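Local coordinates for Er-derived vesicles protein ERV41 (Saccharomyces cerevisiae, PDB 3ZLC), which helps carry a subset of secretory proteins in COPII-coated vesicles from the endoplasmic reticulum to the Golgi and facilitates retrograde transport back, at residues T30-L35 and N115-F120; M58-P63 and A89-K94. All coordinates share one frame; numbering follows the deposited sequence.

Interaction 1: T30-L35 and N115-F120; sequences TKCDWL and NGCHVF
Cys117 holds its SG anti to the backbone N (chi1 -172°), whereas Cys32 sets its SG anti to the carbonyl carbon (chi1 -63°), and the two sulfurs meet in a disulfide with an SG–SG distance of 2.0 Å and a chi3 of 101°. This bond of the lumenal domain ties the short 3-10 turn at 32-34, in the loop joining strands 19-28 and 35-41, to strand 117-126. No direct hydrogen bond links the two segments; apart from the disulfide they meet through packing and one bridging water. The Lys31 chain, bent at chi2 and chi3, lies across the Asn115 side chain, roughly perpendicular to it, its CD 3.7 Å from Asn115 OD1. Beyond this crossing Lys31 NZ donates to a water, 3.1 Å away, which also takes a weak bond from Gly116 N. An alanine at Lys31 removes the methylenes and the ammonium group, which would probably open a gap beside Asn115 and leave the bridging water less firmly placed. Outside the segments, Thr30 OG1 is hydrogen-bonded to Lys153 O, and strand 53-57 contributes Leu55 against Cys117. Within the contact, Leu35 packs one methyl against the Cys117 side chain, CD1 lying 3.9 Å from Cys117 CB.

Interaction 2: M58-P63 and A89-K94; sequences MPFFIP and AEFREK
The extended Glu93 side chain runs over one face of the Phe61 ring, both reaching in the same direction. Glu93 CG sits 3.8 Å from the ring centroid and 8° off the normal, a CH-pi contact, while the carboxylate stacks with its plane 14° from that of the ring. Next to this pair the backbones join directly: Ile62 N donates to Phe91 O at 2.8 Å in a nearly straight bond of 166°. Arg92, bent at chi2, brings its guanidinium back to the other segment, where NH1 donates to Ile62 O at 2.7 Å. That oxygen lies in the guanidinium plane, but NH1 stands above the carbonyl plane; a second, weak bond from NH1 goes to Pro63 O. The rings of Phe60 and Phe91 meet at their edges, CD2 of Phe60 4.0 Å from CD2 of Phe91. Three waters complete the seam, linking Pro59 O to Lys94 N, Phe60 O to Arg92 O and Ile62 O, by a weak bond, to Glu93 N. Farther out, Glu85 forms a salt bridge with Arg92 NH2, Phe114 packs on Phe91, and Tyr27 of strand 19-28 meets the Phe61 ring. Segment 58-63 is irregular and 89-94 has only a short 3-10 turn; together they form a loop-to-loop contact beside the six-stranded mixed sheet, held by one backbone hydrogen bond, the Arg92 guanidinium, bridging waters and aromatic side chains.

Overall arrangement
Interaction 2 is nested inside the chain loop that interaction 1 closes, and their centres lie about 14 Å apart on the same side of the chain's centre. They meet where 115-120 runs beside 58-63: Gly116 O is 3.2 Å from Met58 N, probably a hydrogen bond, and Met58 CG packs 3.8 Å from Cys117 N. Phe60 CB also approaches Asn115 O at 3.4 Å. Strands 53-57 and 117-126 are antiparallel neighbours in the six-stranded sheet, and the meeting of Met58 with Gly116 continues this pairing. Interaction 1 is a covalent cross-link between a loop and strand 117-126, whereas the more peripheral interaction 2, about 18 Å from centre to chain centre, joins loops noncovalently.

Interaction 1: T30-L35 and N115-F120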
# COMPACT_ATOMS: atom_id res chain seq x y z
N THR A 30 4.27 -6.15 11.86
CA THR A 30 3.37 -6.78 12.85
C THR A 30 2.98 -8.17 12.34
O THR A 30 2.84 -8.38 11.13
CB THR A 30 2.09 -5.93 13.04
OG1 THR A 30 2.44 -4.60 13.46
CG2 THR A 30 1.15 -6.56 14.08
N LYS A 31 2.83 -9.12 13.26
CA LYS A 31 2.39 -10.48 12.91
C LYS A 31 1.02 -10.43 12.26
O LYS A 31 0.18 -9.60 12.64
CB LYS A 31 2.31 -11.37 14.15
CG LYS A 31 3.52 -11.31 15.04
CD LYS A 31 4.70 -11.97 14.41
CE LYS A 31 4.98 -13.31 15.08
NZ LYS A 31 6.10 -14.01 14.40
N CYS A 32 0.77 -11.32 11.29
CA CYS A 32 -0.44 -11.24 10.47
C CYS A 32 -1.75 -11.29 11.27
O CYS A 32 -2.70 -10.57 10.97
CB CYS A 32 -0.46 -12.38 9.44
SG CYS A 32 0.89 -12.34 8.25
N ASP A 33 -1.79 -12.15 12.28
CA ASP A 33 -3.04 -12.44 12.99
C ASP A 33 -3.53 -11.26 13.86
O ASP A 33 -4.67 -11.27 14.34
CB ASP A 33 -2.91 -13.74 13.81
CG ASP A 33 -3.05 -15.01 12.95
OD1 ASP A 33 -3.17 -14.92 11.72
OD2 ASP A 33 -3.04 -16.13 13.51
N TRP A 34 -2.69 -10.25 14.06
CA TRP A 34 -3.12 -9.04 14.76
C TRP A 34 -3.81 -8.08 13.79
O TRP A 34 -4.44 -7.10 14.21
CB TRP A 34 -1.92 -8.29 15.37
CG TRP A 34 -1.20 -9.03 16.47
CD1 TRP A 34 0.09 -9.46 16.44
CD2 TRP A 34 -1.72 -9.38 17.76
NE1 TRP A 34 0.41 -10.07 17.63
CE2 TRP A 34 -0.69 -10.05 18.45
CE3 TRP A 34 -2.95 -9.22 18.40
CZ2 TRP A 34 -0.84 -10.53 19.75
CZ3 TRP A 34 -3.11 -9.70 19.68
CH2 TRP A 34 -2.06 -10.36 20.34
N LEU A 35 -3.67 -8.34 12.49
CA LEU A 35 -4.05 -7.36 11.47
C LEU A 35 -5.44 -7.60 10.89
O LEU A 35 -5.89 -8.75 10.78
CB LEU A 35 -3.03 -7.36 10.32
CG LEU A 35 -1.61 -6.94 10.71
CD1 LEU A 35 -0.67 -6.97 9.51
CD2 LEU A 35 -1.61 -5.57 11.37
N ASN A 115 8.86 -8.98 14.17
CA ASN A 115 7.46 -9.31 13.90
C ASN A 115 7.09 -8.80 12.53
O ASN A 115 7.33 -7.62 12.24
CB ASN A 115 6.53 -8.64 14.93
CG ASN A 115 6.69 -9.21 16.33
OD1 ASN A 115 7.21 -10.30 16.50
ND2 ASN A 115 6.23 -8.46 17.33
N GLY A 116 6.52 -9.65 11.67
CA GLY A 116 6.18 -9.18 10.33
C GLY A 116 5.09 -9.95 9.62
O GLY A 116 4.85 -11.12 9.93
N CYS A 117 4.43 -9.29 8.68
CA CYS A 117 3.43 -9.92 7.83
C CYS A 117 3.62 -9.46 6.39
O CYS A 117 3.75 -8.25 6.12
CB CYS A 117 2.02 -9.55 8.27
SG CYS A 117 0.72 -10.49 7.40
N HIS A 118 3.67 -10.43 5.48
CA HIS A 118 3.72 -10.17 4.05
C HIS A 118 2.29 -10.20 3.53
O HIS A 118 1.66 -11.26 3.50
CB HIS A 118 4.55 -11.26 3.37
CG HIS A 118 4.72 -11.06 1.90
ND1 HIS A 118 5.18 -12.06 1.06
CD2 HIS A 118 4.54 -9.97 1.11
CE1 HIS A 118 5.24 -11.61 -0.18
NE2 HIS A 118 4.86 -10.34 -0.18
N VAL A 119 1.78 -9.03 3.14
CA VAL A 119 0.40 -8.91 2.68
C VAL A 119 0.40 -8.70 1.17
O VAL A 119 0.99 -7.74 0.67
CB VAL A 119 -0.29 -7.71 3.35
CG1 VAL A 119 -1.71 -7.57 2.83
CG2 VAL A 119 -0.28 -7.89 4.89
N PHE A 120 -0.25 -9.59 0.42
CA PHE A 120 -0.18 -9.45 -1.03
C PHE A 120 -1.37 -10.04 -1.77
O PHE A 120 -1.96 -11.05 -1.35
CB PHE A 120 1.14 -10.04 -1.56
CG PHE A 120 1.31 -11.51 -1.29
CD1 PHE A 120 1.70 -11.96 -0.03
CD2 PHE A 120 1.09 -12.44 -2.29
CE1 PHE A 120 1.87 -13.32 0.23
CE2 PHE A 120 1.25 -13.79 -2.04
CZ PHE A 120 1.65 -14.23 -0.78
O HOH W 1 7.93 -12.22 12.73

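Interaction 2: M58-P63 and A89-K94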
# COMPACT_ATOMS: atom_id res chain seq x y z
N MET A 58 6.39 -13.41 8.30
CA MET A 58 7.76 -13.22 7.81
C MET A 58 8.59 -12.55 8.88
O MET A 58 8.04 -11.94 9.80
CB MET A 58 7.72 -12.32 6.58
CG MET A 58 7.34 -10.87 6.91
SD MET A 58 7.30 -9.79 5.47
CE MET A 58 9.01 -9.84 4.94
N PRO A 59 9.94 -12.67 8.78
CA PRO A 59 10.74 -11.77 9.63
C PRO A 59 10.78 -10.42 8.92
O PRO A 59 11.23 -10.37 7.76
CB PRO A 59 12.14 -12.42 9.61
CG PRO A 59 11.97 -13.80 8.91
CD PRO A 59 10.79 -13.58 7.99
N PHE A 60 10.29 -9.37 9.57
CA PHE A 60 10.25 -8.05 8.93
C PHE A 60 11.64 -7.61 8.47
O PHE A 60 12.63 -7.78 9.18
CB PHE A 60 9.64 -6.99 9.86
CG PHE A 60 9.45 -5.63 9.20
CD1 PHE A 60 8.42 -5.43 8.29
CD2 PHE A 60 10.29 -4.57 9.51
CE1 PHE A 60 8.24 -4.19 7.67
CE2 PHE A 60 10.12 -3.30 8.90
CZ PHE A 60 9.09 -3.12 7.98
N PHE A 61 11.72 -7.07 7.26
CA PHE A 61 12.98 -6.54 6.76
C PHE A 61 12.72 -5.48 5.71
O PHE A 61 11.63 -5.43 5.11
CB PHE A 61 13.89 -7.65 6.20
CG PHE A 61 13.49 -8.15 4.82
CD1 PHE A 61 12.44 -9.06 4.67
CD2 PHE A 61 14.17 -7.71 3.68
CE1 PHE A 61 12.08 -9.52 3.40
CE2 PHE A 61 13.82 -8.18 2.41
CZ PHE A 61 12.78 -9.08 2.27
N ILE A 62 13.70 -4.62 5.49
CA ILE A 62 13.57 -3.64 4.43
C ILE A 62 14.51 -4.05 3.32
O ILE A 62 15.72 -4.14 3.53
CB ILE A 62 13.90 -2.23 4.93
CG1 ILE A 62 12.95 -1.86 6.09
CG2 ILE A 62 13.78 -1.23 3.78
CD1 ILE A 62 13.40 -0.66 6.91
N PRO A 63 13.95 -4.33 2.13
CA PRO A 63 14.79 -4.83 1.03
C PRO A 63 15.74 -3.77 0.49
O PRO A 63 15.56 -2.59 0.76
CB PRO A 63 13.77 -5.21 -0.06
CG PRO A 63 12.44 -5.29 0.64
CD PRO A 63 12.53 -4.27 1.74
N ALA A 89 21.15 -1.89 10.03
CA ALA A 89 21.60 -3.18 9.51
C ALA A 89 20.86 -4.35 10.16
O ALA A 89 20.84 -5.47 9.63
CB ALA A 89 23.11 -3.32 9.67
N GLU A 90 20.26 -4.08 11.32
CA GLU A 90 19.38 -5.02 12.00
C GLU A 90 18.20 -5.42 11.12
O GLU A 90 17.64 -6.50 11.28
CB GLU A 90 18.84 -4.39 13.29
CG GLU A 90 19.90 -4.11 14.36
CD GLU A 90 19.57 -2.89 15.21
OE1 GLU A 90 18.98 -1.93 14.67
OE2 GLU A 90 19.90 -2.90 16.42
N PHE A 91 17.80 -4.55 10.19
CA PHE A 91 16.58 -4.80 9.44
C PHE A 91 16.79 -5.23 8.00
O PHE A 91 15.89 -5.13 7.15
CB PHE A 91 15.62 -3.62 9.59
CG PHE A 91 15.09 -3.47 10.99
CD1 PHE A 91 15.86 -2.85 11.97
CD2 PHE A 91 13.85 -3.98 11.34
CE1 PHE A 91 15.39 -2.72 13.27
CE2 PHE A 91 13.37 -3.85 12.63
CZ PHE A 91 14.14 -3.22 13.60
N ARG A 92 17.98 -5.75 7.73
CA ARG A 92 18.22 -6.40 6.47
C ARG A 92 17.66 -7.82 6.53
O ARG A 92 17.35 -8.33 7.61
CB ARG A 92 19.70 -6.37 6.12
CG ARG A 92 20.21 -4.96 5.84
CD ARG A 92 19.19 -4.18 5.01
NE ARG A 92 19.76 -2.99 4.38
CZ ARG A 92 19.12 -2.20 3.52
NH1 ARG A 92 17.86 -2.45 3.18
NH2 ARG A 92 19.73 -1.15 3.00
N GLU A 93 17.49 -8.42 5.37
CA GLU A 93 16.78 -9.69 5.24
C GLU A 93 17.44 -10.84 5.99
O GLU A 93 18.64 -11.09 5.83
CB GLU A 93 16.71 -10.05 3.76
CG GLU A 93 15.82 -11.24 3.49
CD GLU A 93 15.71 -11.51 2.02
OE1 GLU A 93 16.32 -10.75 1.23
OE2 GLU A 93 15.02 -12.48 1.66
N LYS A 94 16.66 -11.53 6.82
CA LYS A 94 17.15 -12.74 7.46
C LYS A 94 16.88 -13.92 6.53
O LYS A 94 15.84 -13.95 5.85
CB LYS A 94 16.48 -13.00 8.82
CG LYS A 94 16.29 -11.78 9.71
CD LYS A 94 17.55 -10.97 9.87
CE LYS A 94 17.37 -9.86 10.90
NZ LYS A 94 17.94 -8.56 10.43
O HOH W 2 13.65 -11.47 6.60
O HOH W 3 15.02 -8.96 9.11
O HOH W 4 17.66 -6.92 2.97